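Local coordinates for flagellar hook-associated protein (Burkholderia pseudomallei, PDB 4UT1) that probably serves as a structural component of the bacterial flagellum, forming part of the junction between hook and filament, at residues S215-G219 with T285-L289; T94-V99 with G291-F295. One frame throughout, in Å; residues are numbered along the deposited sequence.

Contact 1: residues S215-G219 with T285-L289; sequences SQLAG and TGGAL
The flat peptide group joining Leu217 to Ala218 carries CA of Gly287 on one face, 3.6 Å from Leu217 C and almost straight above it, while its carbonyl oxygen accepts a bond from Leu289 N. This is the start of helix 287-322 received by the turn that follows helix 201-215, at the root of an all-beta excursion within the helical domain. Two carbonyls accept N-H groups near the start of the helix: Ala288 N donates to Gln216 O at 3.0 Å, and Leu289 N to Leu217 O at 3.0 Å. The second bond is the straighter at hydrogen, 164°, and in both the donor is tilted about 30° from the carbonyl plane. Leu217 O is further packed by CB of Leu289, 3.2 Å away, and Leu289 CD2 reaches CB of Ala218. Glycines let the backbones close in: Gly286 and Gly287 both have positive phi, and Gly287 CA lies 4.0 Å from Ala218 CA. Ala218 CA also directs a C-H at Gly286 O. Leu217 points its side chain away from residues 285-289, onto Ile176 and Tyr179 of helix 134-193. At the far end Gly219 N gives Thr285 O a weak bond, and one water donates both to that same Thr285 O and to Gly219 O, 2.8 Å from each.

Contact 2: residues T94-V99 with G291-F295; sequences TYYTLV and GLLAF
Phe295 lays its ring over Leu98, whose CB stands 3.4 Å from the ring centroid and only 6° off the normal, a CH-pi contact centred on the face. The ring reaches this place because CG is anti to the backbone N (chi1 167°), which swings it across to helix 80-106. Leu98 CD1 continues along the ring to CD2 of Phe295 at 3.5 Å, and also meets Leu292 CD2 at 3.8 Å. Val99 adds its CB near CE1 of Phe295, and Tyr95 CE1 lies at the edge of that ring, close to its plane. One face of the Tyr95 ring is covered by the backbone of the partner helix: Phe295 CA sits 3.5 Å above the plane, toward the rim, with Ala294 C beside it, and Ala294 CB packs against CD2 and CE2. The Tyr95 hydroxyl pairs with Thr299 OG1, one turn further along helix 287-322, which ties down the end of the ring. At the start of the pair Thr94 turns CG2 onto the backbone at Leu292 N, 3.6 Å away, while its OG1 is bonded to Ser90 O in its own helix. Gly291 lets the chains come close here, its CA 4.5 Å from that of Tyr95. No hydrogen bond crosses between the segments. The axes of segments 94-99 and 291-295 approach to 8.3 Å and cross at -45°, running broadly the same way within the helical bundle; helix 134-193 meets Leu292 and Phe295 through Thr172 and Val165, and helix 593-630 places Leu611 against Tyr95 and Val99.

Contacts 1 and 2 follow one another along helix 287-322: contact 1 receives its first turn, contact 2 packs the next against helix 80-106. Their centres are 11 Å apart, and they touch directly where Ala288 CA meets Thr94 OG1 at 3.5 Å. Helix 80-106 also serves both, since Thr87 binds the Ser215 carbonyl through its hydroxyl and pairs with Gly287 through its backbone. Thr172 of helix 134-193 is a shared neighbour, touching Leu289 in contact 1 and Leu292 in contact 2. 1,2-Ethanediol, probably from the crystallisation liquor, is bound near both contacts, about 4 Å from the Leu217 side chain in contact 1 and about 6 Å from that of Leu292 in contact 2.

Contact 1: residues S215-G219 with T285-L289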
loop_
_atom_site.group_PDB
_atom_site.type_symbol
_atom_site.label_atom_id
_atom_site.label_comp_id
_atom_site.label_asym_id
_atom_site.label_seq_id
_atom_site.Cartn_x
_atom_site.Cartn_y
_atom_site.Cartn_z
ATOM N N SER A 215 27.547 4.170 23.888
ATOM C CA SER A 215 27.688 3.827 22.477
ATOM C C SER A 215 26.779 2.659 22.082
ATOM O O SER A 215 26.502 2.463 20.902
ATOM C CB SER A 215 29.146 3.498 22.145
ATOM O OG SER A 215 29.575 2.328 22.821
ATOM N N GLN A 216 26.317 1.886 23.059
ATOM C CA GLN A 216 25.354 0.821 22.779
ATOM C C GLN A 216 23.959 1.401 22.530
ATOM O O GLN A 216 23.073 0.724 21.992
ATOM C CB GLN A 216 25.310 -0.189 23.933
ATOM C CG GLN A 216 26.609 -0.949 24.145
ATOM C CD GLN A 216 26.590 -1.759 25.428
ATOM O OE1 GLN A 216 25.528 -2.095 25.940
ATOM N NE2 GLN A 216 27.765 -2.062 25.958
ATOM N N LEU A 217 23.767 2.662 22.904
ATOM C CA LEU A 217 22.469 3.298 22.757
ATOM C C LEU A 217 22.425 4.214 21.540
ATOM O O LEU A 217 21.368 4.392 20.915
ATOM C CB LEU A 217 22.108 4.081 24.019
ATOM C CG LEU A 217 22.142 3.290 25.332
ATOM C CD1 LEU A 217 22.063 4.261 26.505
ATOM C CD2 LEU A 217 21.027 2.245 25.397
ATOM N N ALA A 218 23.571 4.787 21.191
ATOM C CA ALA A 218 23.637 5.719 20.075
ATOM C C ALA A 218 25.055 5.839 19.560
ATOM O O ALA A 218 26.013 5.626 20.296
ATOM C CB ALA A 218 23.108 7.099 20.485
ATOM N N GLY A 219 25.179 6.198 18.289
ATOM C CA GLY A 219 26.477 6.415 17.687
ATOM C C GLY A 219 27.081 7.681 18.250
ATOM O O GLY A 219 26.532 8.768 18.079
ATOM N N THR A 285 22.464 7.477 13.429
ATOM C CA THR A 285 22.967 6.125 13.270
ATOM C C THR A 285 23.610 5.571 14.537
ATOM O O THR A 285 23.981 6.315 15.453
ATOM C CB THR A 285 24.000 6.061 12.156
ATOM O OG1 THR A 285 24.988 7.072 12.392
ATOM C CG2 THR A 285 23.339 6.303 10.821
ATOM N N GLY A 286 23.743 4.251 14.562
ATOM C CA GLY A 286 24.431 3.550 15.624
ATOM C C GLY A 286 23.567 3.319 16.835
ATOM O O GLY A 286 22.632 4.089 17.093
ATOM N N GLY A 287 23.898 2.266 17.584
ATOM C CA GLY A 287 23.247 1.951 18.838
ATOM C C GLY A 287 21.803 1.523 18.691
ATOM O O GLY A 287 21.290 1.379 17.572
ATOM N N ALA A 288 21.140 1.337 19.823
ATOM C CA ALA A 288 19.734 0.958 19.820
ATOM C C ALA A 288 18.938 1.971 19.005
ATOM O O ALA A 288 18.012 1.613 18.288
ATOM C CB ALA A 288 19.191 0.860 21.233
ATOM N N LEU A 289 19.325 3.237 19.122
ATOM C CA LEU A 289 18.677 4.315 18.396
ATOM C C LEU A 289 18.635 4.012 16.909
ATOM O O LEU A 289 17.568 3.951 16.311
ATOM C CB LEU A 289 19.405 5.635 18.653
ATOM C CG LEU A 289 18.516 6.814 19.035
ATOM C CD1 LEU A 289 17.693 6.462 20.265
ATOM C CD2 LEU A 289 19.359 8.081 19.272
HETATM O O HOH W 1 24.406 8.912 16.309
#

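Contact 2: residues T94-V99 with G291-F295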
loop_
_atom_site.group_PDB
_atom_site.type_symbol
_atom_site.label_atom_id
_atom_site.label_comp_id
_atom_site.label_asym_id
_atom_site.label_seq_id
_atom_site.Cartn_x
_atom_site.Cartn_y
_atom_site.Cartn_z
ATOM N N THR A 94 19.875 -4.791 17.511
ATOM C CA THR A 94 18.559 -4.188 17.717
ATOM C C THR A 94 17.665 -4.400 16.483
ATOM O O THR A 94 16.517 -4.825 16.607
ATOM C CB THR A 94 18.684 -2.676 18.019
ATOM O OG1 THR A 94 19.307 -2.510 19.299
ATOM C CG2 THR A 94 17.318 -2.012 18.052
ATOM N N TYR A 95 18.200 -4.094 15.303
ATOM C CA TYR A 95 17.462 -4.250 14.045
ATOM C C TYR A 95 17.096 -5.727 13.862
ATOM O O TYR A 95 15.934 -6.059 13.609
ATOM C CB TYR A 95 18.294 -3.720 12.868
ATOM C CG TYR A 95 17.563 -3.536 11.544
ATOM C CD1 TYR A 95 16.308 -4.094 11.324
ATOM C CD2 TYR A 95 18.147 -2.814 10.507
ATOM C CE1 TYR A 95 15.650 -3.930 10.103
ATOM C CE2 TYR A 95 17.496 -2.640 9.290
ATOM C CZ TYR A 95 16.252 -3.196 9.098
ATOM O OH TYR A 95 15.610 -3.028 7.890
ATOM N N TYR A 96 18.079 -6.611 14.009
ATOM C CA TYR A 96 17.811 -8.048 13.886
ATOM C C TYR A 96 16.659 -8.509 14.794
ATOM O O TYR A 96 15.711 -9.157 14.332
ATOM C CB TYR A 96 19.057 -8.890 14.199
ATOM C CG TYR A 96 18.712 -10.360 14.167
ATOM C CD1 TYR A 96 18.174 -10.925 13.017
ATOM C CD2 TYR A 96 18.872 -11.172 15.277
ATOM C CE1 TYR A 96 17.824 -12.255 12.968
ATOM C CE2 TYR A 96 18.522 -12.523 15.233
ATOM C CZ TYR A 96 17.995 -13.050 14.076
ATOM O OH TYR A 96 17.640 -14.383 14.017
ATOM N N THR A 97 16.744 -8.182 16.079
ATOM C CA THR A 97 15.738 -8.621 17.039
ATOM C C THR A 97 14.337 -8.207 16.582
ATOM O O THR A 97 13.397 -9.004 16.627
ATOM C CB THR A 97 16.026 -8.069 18.453
ATOM O OG1 THR A 97 17.248 -8.637 18.930
ATOM C CG2 THR A 97 14.915 -8.437 19.408
ATOM N N LEU A 98 14.213 -6.979 16.088
ATOM C CA LEU A 98 12.913 -6.458 15.703
ATOM C C LEU A 98 12.391 -7.118 14.434
ATOM O O LEU A 98 11.210 -7.453 14.343
ATOM C CB LEU A 98 12.983 -4.944 15.510
ATOM C CG LEU A 98 13.155 -4.126 16.789
ATOM C CD1 LEU A 98 13.471 -2.698 16.433
ATOM C CD2 LEU A 98 11.895 -4.211 17.627
ATOM N N VAL A 99 13.263 -7.303 13.451
ATOM C CA VAL A 99 12.797 -7.886 12.190
ATOM C C VAL A 99 12.584 -9.383 12.379
ATOM O O VAL A 99 11.713 -9.972 11.740
ATOM C CB VAL A 99 13.771 -7.603 11.014
ATOM C CG1 VAL A 99 15.126 -8.209 11.274
ATOM C CG2 VAL A 99 13.190 -8.117 9.689
ATOM N N GLY A 291 19.329 1.260 15.252
ATOM C CA GLY A 291 18.692 -0.017 14.945
ATOM C C GLY A 291 17.178 0.108 14.971
ATOM O O GLY A 291 16.473 -0.479 14.135
ATOM N N LEU A 292 16.668 0.869 15.937
ATOM C CA LEU A 292 15.227 1.088 16.046
ATOM C C LEU A 292 14.730 1.852 14.835
ATOM O O LEU A 292 13.745 1.466 14.206
ATOM C CB LEU A 292 14.880 1.866 17.316
ATOM C CG LEU A 292 14.893 1.085 18.632
ATOM C CD1 LEU A 292 15.084 2.035 19.804
ATOM C CD2 LEU A 292 13.597 0.305 18.798
ATOM N N LEU A 293 15.416 2.955 14.531
ATOM C CA LEU A 293 15.042 3.812 13.416
ATOM C C LEU A 293 15.147 3.113 12.062
ATOM O O LEU A 293 14.257 3.242 11.227
ATOM C CB LEU A 293 15.906 5.079 13.423
ATOM C CG LEU A 293 15.711 5.942 14.668
ATOM C CD1 LEU A 293 16.704 7.105 14.709
ATOM C CD2 LEU A 293 14.278 6.446 14.754
ATOM N N ALA A 294 16.235 2.382 11.830
ATOM C CA ALA A 294 16.394 1.664 10.559
ATOM C C ALA A 294 15.309 0.597 10.355
ATOM O O ALA A 294 14.795 0.426 9.248
ATOM C CB ALA A 294 17.771 1.028 10.478
ATOM N N PHE A 295 14.976 -0.125 11.420
ATOM C CA PHE A 295 13.903 -1.113 11.369
ATOM C C PHE A 295 12.593 -0.450 10.971
ATOM O O PHE A 295 11.874 -0.945 10.103
ATOM C CB PHE A 295 13.748 -1.825 12.726
ATOM C CG PHE A 295 12.480 -2.637 12.853
ATOM C CD1 PHE A 295 12.333 -3.831 12.170
ATOM C CD2 PHE A 295 11.434 -2.201 13.664
ATOM C CE1 PHE A 295 11.172 -4.571 12.287
ATOM C CE2 PHE A 295 10.266 -2.939 13.782
ATOM C CZ PHE A 295 10.135 -4.127 13.087
#